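Local coordinates for mitochondrial enolase superfamily member 1 (Homo sapiens, PDB 4A35), which catalyses the magnesium-dependent dehydration of L-fuconate to 2-keto-3-deoxy-L-fuconate, a step in the breakdown of L-fucose, at residues Tyr188-Ser194 / Arg384-Asp390. Numbering follows the deposited sequence.
Sequences YPAYTTS and RVCEYVD
Strands 188-192 and 386-388 pair in parallel, Ala-190 facing Cys-386, Tyr-191 facing Glu-387 and Thr-192 facing Tyr-388; they are the first and last strands of the modified TIM barrel of this enolase-superfamily enzyme, and their meeting closes the barrel, with 188-192 bonded on to strand 219-223 and Glu-387 to Pro-355. Residues far apart in sequence thus come together beside the probable substrate site. Cys-386 N donates to Pro-189 O (2.9 Å), an apt place for proline, which has no N-H but keeps its carbonyl. Tyr-191 N returns a bond to Cys-386 O, and Thr-193 N donates to Tyr-388 O (3.1 Å). Tyr-191 suits its place by offering a broad face and a polar end. With CG set between its own N and carbonyl carbon (chi1 70°), the ring swings over the neighbouring strand: Glu-387 CA lies 3.7 Å from the ring centroid in a CH-pi contact, and Val-385 CG1 approaches Tyr-191 CD2 obliquely at 3.6 Å. Its OH bonds to Lys-221, which probably binds the substrate. Glu-387 reaches past this ring in an extended chain, and Thr-193 OG1 donates to the anti lone pair of Glu-387 OE2 (2.7 Å). Lys-221 also forms a salt bridge with OE2, while Ala-357 N holds OE1. Replacing Tyr-191 with alanine is likely to leave a gap over Glu-387 CA and deprive Lys-221 of a hydrogen-bonding partner. With both oxygens gripped, the Glu-387 carboxylate is fixed in rotation beside His-356, consistent with the substrate-binding role inferred for it.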
ATOM      1  N   TYR A 188      -5.014 -24.444 -20.517  1.00 19.05           N
ATOM      2  CA  TYR A 188      -4.353 -24.306 -19.220  1.00 18.40           C
ATOM      3  C   TYR A 188      -5.287 -24.807 -18.123  1.00 23.02           C
ATOM      4  O   TYR A 188      -6.403 -24.315 -18.025  1.00 21.31           O
ATOM      5  CB  TYR A 188      -3.912 -22.851 -18.967  1.00 17.99           C
ATOM      6  CG  TYR A 188      -2.839 -22.795 -17.896  1.00 16.66           C
ATOM      7  CD1 TYR A 188      -3.168 -22.924 -16.548  1.00 18.29           C
ATOM      8  CD2 TYR A 188      -1.491 -22.741 -18.240  1.00 18.45           C
ATOM      9  CE1 TYR A 188      -2.176 -22.995 -15.563  1.00 19.27           C
ATOM     10  CE2 TYR A 188      -0.491 -22.798 -17.265  1.00 18.85           C
ATOM     11  CZ  TYR A 188      -0.840 -22.902 -15.926  1.00 20.88           C
ATOM     12  OH  TYR A 188       0.140 -22.966 -14.972  1.00 17.58           O
ATOM     13  N   PRO A 189      -4.826 -25.760 -17.271  1.00 20.89           N
ATOM     14  CA  PRO A 189      -5.728 -26.381 -16.285  1.00 18.88           C
ATOM     15  C   PRO A 189      -6.287 -25.344 -15.296  1.00 21.35           C
ATOM     16  O   PRO A 189      -5.556 -24.451 -14.853  1.00 18.65           O
ATOM     17  CB  PRO A 189      -4.818 -27.402 -15.589  1.00 21.03           C
ATOM     18  CG  PRO A 189      -3.385 -26.831 -15.759  1.00 24.53           C
ATOM     19  CD  PRO A 189      -3.484 -26.388 -17.221  1.00 23.12           C
ATOM     20  N   ALA A 190      -7.605 -25.440 -15.014  1.00 18.73           N
ATOM     21  CA  ALA A 190      -8.276 -24.509 -14.091  1.00 18.86           C
ATOM     22  C   ALA A 190      -8.948 -25.212 -12.909  1.00 20.83           C
ATOM     23  O   ALA A 190      -9.123 -26.426 -12.886  1.00 20.44           O
ATOM     24  CB  ALA A 190      -9.341 -23.699 -14.854  1.00 19.65           C
ATOM     25  N   TYR A 191      -9.282 -24.418 -11.891  1.00 18.27           N
ATOM     26  CA  TYR A 191     -10.109 -24.866 -10.775  1.00 18.34           C
ATOM     27  C   TYR A 191     -11.265 -23.909 -10.713  1.00 20.14           C
ATOM     28  O   TYR A 191     -11.125 -22.754 -11.185  1.00 19.13           O
ATOM     29  CB  TYR A 191      -9.331 -24.914  -9.446  1.00 18.10           C
ATOM     30  CG  TYR A 191      -8.935 -23.583  -8.834  1.00 18.95           C
ATOM     31  CD1 TYR A 191      -9.767 -22.941  -7.916  1.00 20.16           C
ATOM     32  CD2 TYR A 191      -7.644 -23.071  -9.002  1.00 18.20           C
ATOM     33  CE1 TYR A 191      -9.375 -21.762  -7.281  1.00 20.85           C
ATOM     34  CE2 TYR A 191      -7.210 -21.933  -8.301  1.00 19.31           C
ATOM     35  CZ  TYR A 191      -8.085 -21.281  -7.448  1.00 21.72           C
ATOM     36  OH  TYR A 191      -7.702 -20.150  -6.791  1.00 21.43           O
ATOM     37  N   THR A 192     -12.389 -24.358 -10.140  1.00 18.15           N
ATOM     38  CA  THR A 192     -13.548 -23.511  -9.999  1.00 19.62           C
ATOM     39  C   THR A 192     -13.724 -22.961  -8.532  1.00 21.06           C
ATOM     40  O   THR A 192     -13.575 -23.678  -7.553  1.00 20.93           O
ATOM     41  CB  THR A 192     -14.839 -24.197 -10.480  1.00 26.80           C
ATOM     42  OG1 THR A 192     -15.868 -23.218 -10.408  1.00 22.71           O
ATOM     43  CG2 THR A 192     -15.210 -25.487  -9.653  1.00 22.13           C
ATOM     44  N   THR A 193     -14.125 -21.692  -8.444  1.00 18.71           N
ATOM     45  CA  THR A 193     -14.438 -21.026  -7.166  1.00 19.14           C
ATOM     46  C   THR A 193     -15.990 -20.870  -7.090  1.00 22.00           C
ATOM     47  O   THR A 193     -16.508 -20.272  -6.153  1.00 20.96           O
ATOM     48  CB  THR A 193     -13.616 -19.735  -7.057  1.00 24.70           C
ATOM     49  OG1 THR A 193     -12.252 -20.155  -7.047  1.00 23.13           O
ATOM     50  CG2 THR A 193     -13.866 -18.932  -5.711  1.00 19.90           C
ATOM     51  N   SER A 194     -16.718 -21.428  -8.060  1.00 22.62           N
ATOM     52  CA  SER A 194     -18.170 -21.246  -8.102  0.50 24.38           C
ATOM     53  C   SER A 194     -18.957 -21.942  -6.942  1.00 28.98           C
ATOM     54  O   SER A 194     -20.110 -21.579  -6.721  1.00 30.54           O
ATOM     55  CB  SER A 194     -18.718 -21.656  -9.464  0.50 29.30           C
ATOM     56  OG  SER A 194     -18.190 -20.774 -10.444  0.50 38.21           O
ATOM     57  N   ARG A 384       0.639 -26.429 -10.665  1.00 17.40           N
ATOM     58  CA  ARG A 384       0.144 -25.136 -11.169  1.00 17.79           C
ATOM     59  C   ARG A 384      -1.252 -25.311 -11.745  1.00 22.44           C
ATOM     60  O   ARG A 384      -1.570 -26.330 -12.367  1.00 21.52           O
ATOM     61  CB  ARG A 384       1.088 -24.524 -12.223  1.00 17.42           C
ATOM     62  CG  ARG A 384       2.476 -24.211 -11.644  1.00 18.18           C
ATOM     63  CD  ARG A 384       3.509 -24.130 -12.750  1.00 20.25           C
ATOM     64  NE  ARG A 384       4.829 -23.688 -12.273  1.00 18.16           N
ATOM     65  CZ  ARG A 384       5.806 -24.464 -11.818  1.00 23.84           C
ATOM     66  NH1 ARG A 384       5.637 -25.789 -11.739  1.00 22.37           N
ATOM     67  NH2 ARG A 384       6.975 -23.929 -11.460  1.00 21.84           N
ATOM     68  N   VAL A 385      -2.080 -24.288 -11.514  1.00 16.54           N
ATOM     69  CA  VAL A 385      -3.480 -24.268 -11.942  1.00 15.40           C
ATOM     70  C   VAL A 385      -3.951 -22.809 -11.930  1.00 18.55           C
ATOM     71  O   VAL A 385      -3.501 -22.036 -11.094  1.00 17.93           O
ATOM     72  CB  VAL A 385      -4.326 -25.175 -10.994  1.00 18.18           C
ATOM     73  CG1 VAL A 385      -4.396 -24.616  -9.567  1.00 19.08           C
ATOM     74  CG2 VAL A 385      -5.711 -25.481 -11.570  1.00 18.65           C
ATOM     75  N   CYS A 386      -4.902 -22.476 -12.790  1.00 17.64           N
ATOM     76  CA  CYS A 386      -5.401 -21.110 -12.837  1.00 16.81           C
ATOM     77  C   CYS A 386      -6.792 -21.037 -12.234  1.00 19.63           C
ATOM     78  O   CYS A 386      -7.647 -21.838 -12.593  1.00 19.21           O
ATOM     79  CB  CYS A 386      -5.412 -20.593 -14.270  1.00 17.87           C
ATOM     80  SG  CYS A 386      -5.701 -18.809 -14.363  1.00 20.52           S
ATOM     81  N   GLU A 387      -7.062 -20.039 -11.395  1.00 15.42           N
ATOM     82  CA  GLU A 387      -8.413 -19.923 -10.859  1.00 17.22           C
ATOM     83  C   GLU A 387      -9.426 -19.584 -11.977  1.00 19.98           C
ATOM     84  O   GLU A 387      -9.093 -18.879 -12.938  1.00 19.45           O
ATOM     85  CB  GLU A 387      -8.459 -18.845  -9.782  1.00 18.78           C
ATOM     86  CG  GLU A 387      -9.811 -18.652  -9.088  1.00 21.40           C
ATOM     87  CD  GLU A 387      -9.726 -17.800  -7.830  1.00 28.15           C
ATOM     88  OE1 GLU A 387      -8.852 -16.899  -7.761  1.00 18.63           O
ATOM     89  OE2 GLU A 387     -10.546 -18.038  -6.903  1.00 22.40           O
ATOM     90  N   TYR A 388     -10.660 -20.043 -11.810  1.00 15.85           N
ATOM     91  CA  TYR A 388     -11.734 -19.650 -12.703  1.00 17.74           C
ATOM     92  C   TYR A 388     -13.017 -19.354 -11.884  1.00 24.04           C
ATOM     93  O   TYR A 388     -13.345 -20.093 -10.961  1.00 22.08           O
ATOM     94  CB  TYR A 388     -12.010 -20.718 -13.788  1.00 18.40           C
ATOM     95  CG  TYR A 388     -13.192 -20.372 -14.684  1.00 20.53           C
ATOM     96  CD1 TYR A 388     -13.056 -19.463 -15.737  1.00 22.86           C
ATOM     97  CD2 TYR A 388     -14.470 -20.836 -14.389  1.00 21.47           C
ATOM     98  CE1 TYR A 388     -14.154 -19.124 -16.547  1.00 25.47           C
ATOM     99  CE2 TYR A 388     -15.569 -20.486 -15.170  1.00 23.14           C
ATOM    100  CZ  TYR A 388     -15.408 -19.624 -16.239  1.00 30.74           C
ATOM    101  OH  TYR A 388     -16.506 -19.305 -16.997  1.00 33.02           O
ATOM    102  N   VAL A 389     -13.735 -18.288 -12.242  1.00 21.54           N
ATOM    103  CA  VAL A 389     -15.046 -17.975 -11.647  1.00 22.51           C
ATOM    104  C   VAL A 389     -15.997 -17.697 -12.821  1.00 25.48           C
ATOM    105  O   VAL A 389     -15.580 -17.126 -13.831  1.00 24.14           O
ATOM    106  CB  VAL A 389     -15.034 -16.843 -10.564  1.00 27.24           C
ATOM    107  CG1 VAL A 389     -16.320 -16.869  -9.727  1.00 27.61           C
ATOM    108  CG2 VAL A 389     -13.818 -16.981  -9.632  1.00 27.56           C
ATOM    109  N   ASP A 390     -17.239 -18.161 -12.711  1.00 23.83           N
ATOM    110  CA  ASP A 390     -18.250 -18.086 -13.794  1.00 27.53           C
ATOM    111  C   ASP A 390     -19.008 -16.730 -13.947  1.00 35.08           C
ATOM    112  O   ASP A 390     -20.004 -16.684 -14.675  1.00 39.07           O
ATOM    113  CB  ASP A 390     -19.315 -19.202 -13.606  1.00 30.64           C
ATOM    114  CG  ASP A 390     -20.088 -19.155 -12.277  1.00 49.14           C
ATOM    115  OD1 ASP A 390     -19.541 -18.612 -11.279  1.00 49.46           O
ATOM    116  OD2 ASP A 390     -21.209 -19.727 -12.214  1.00 58.03           O
TER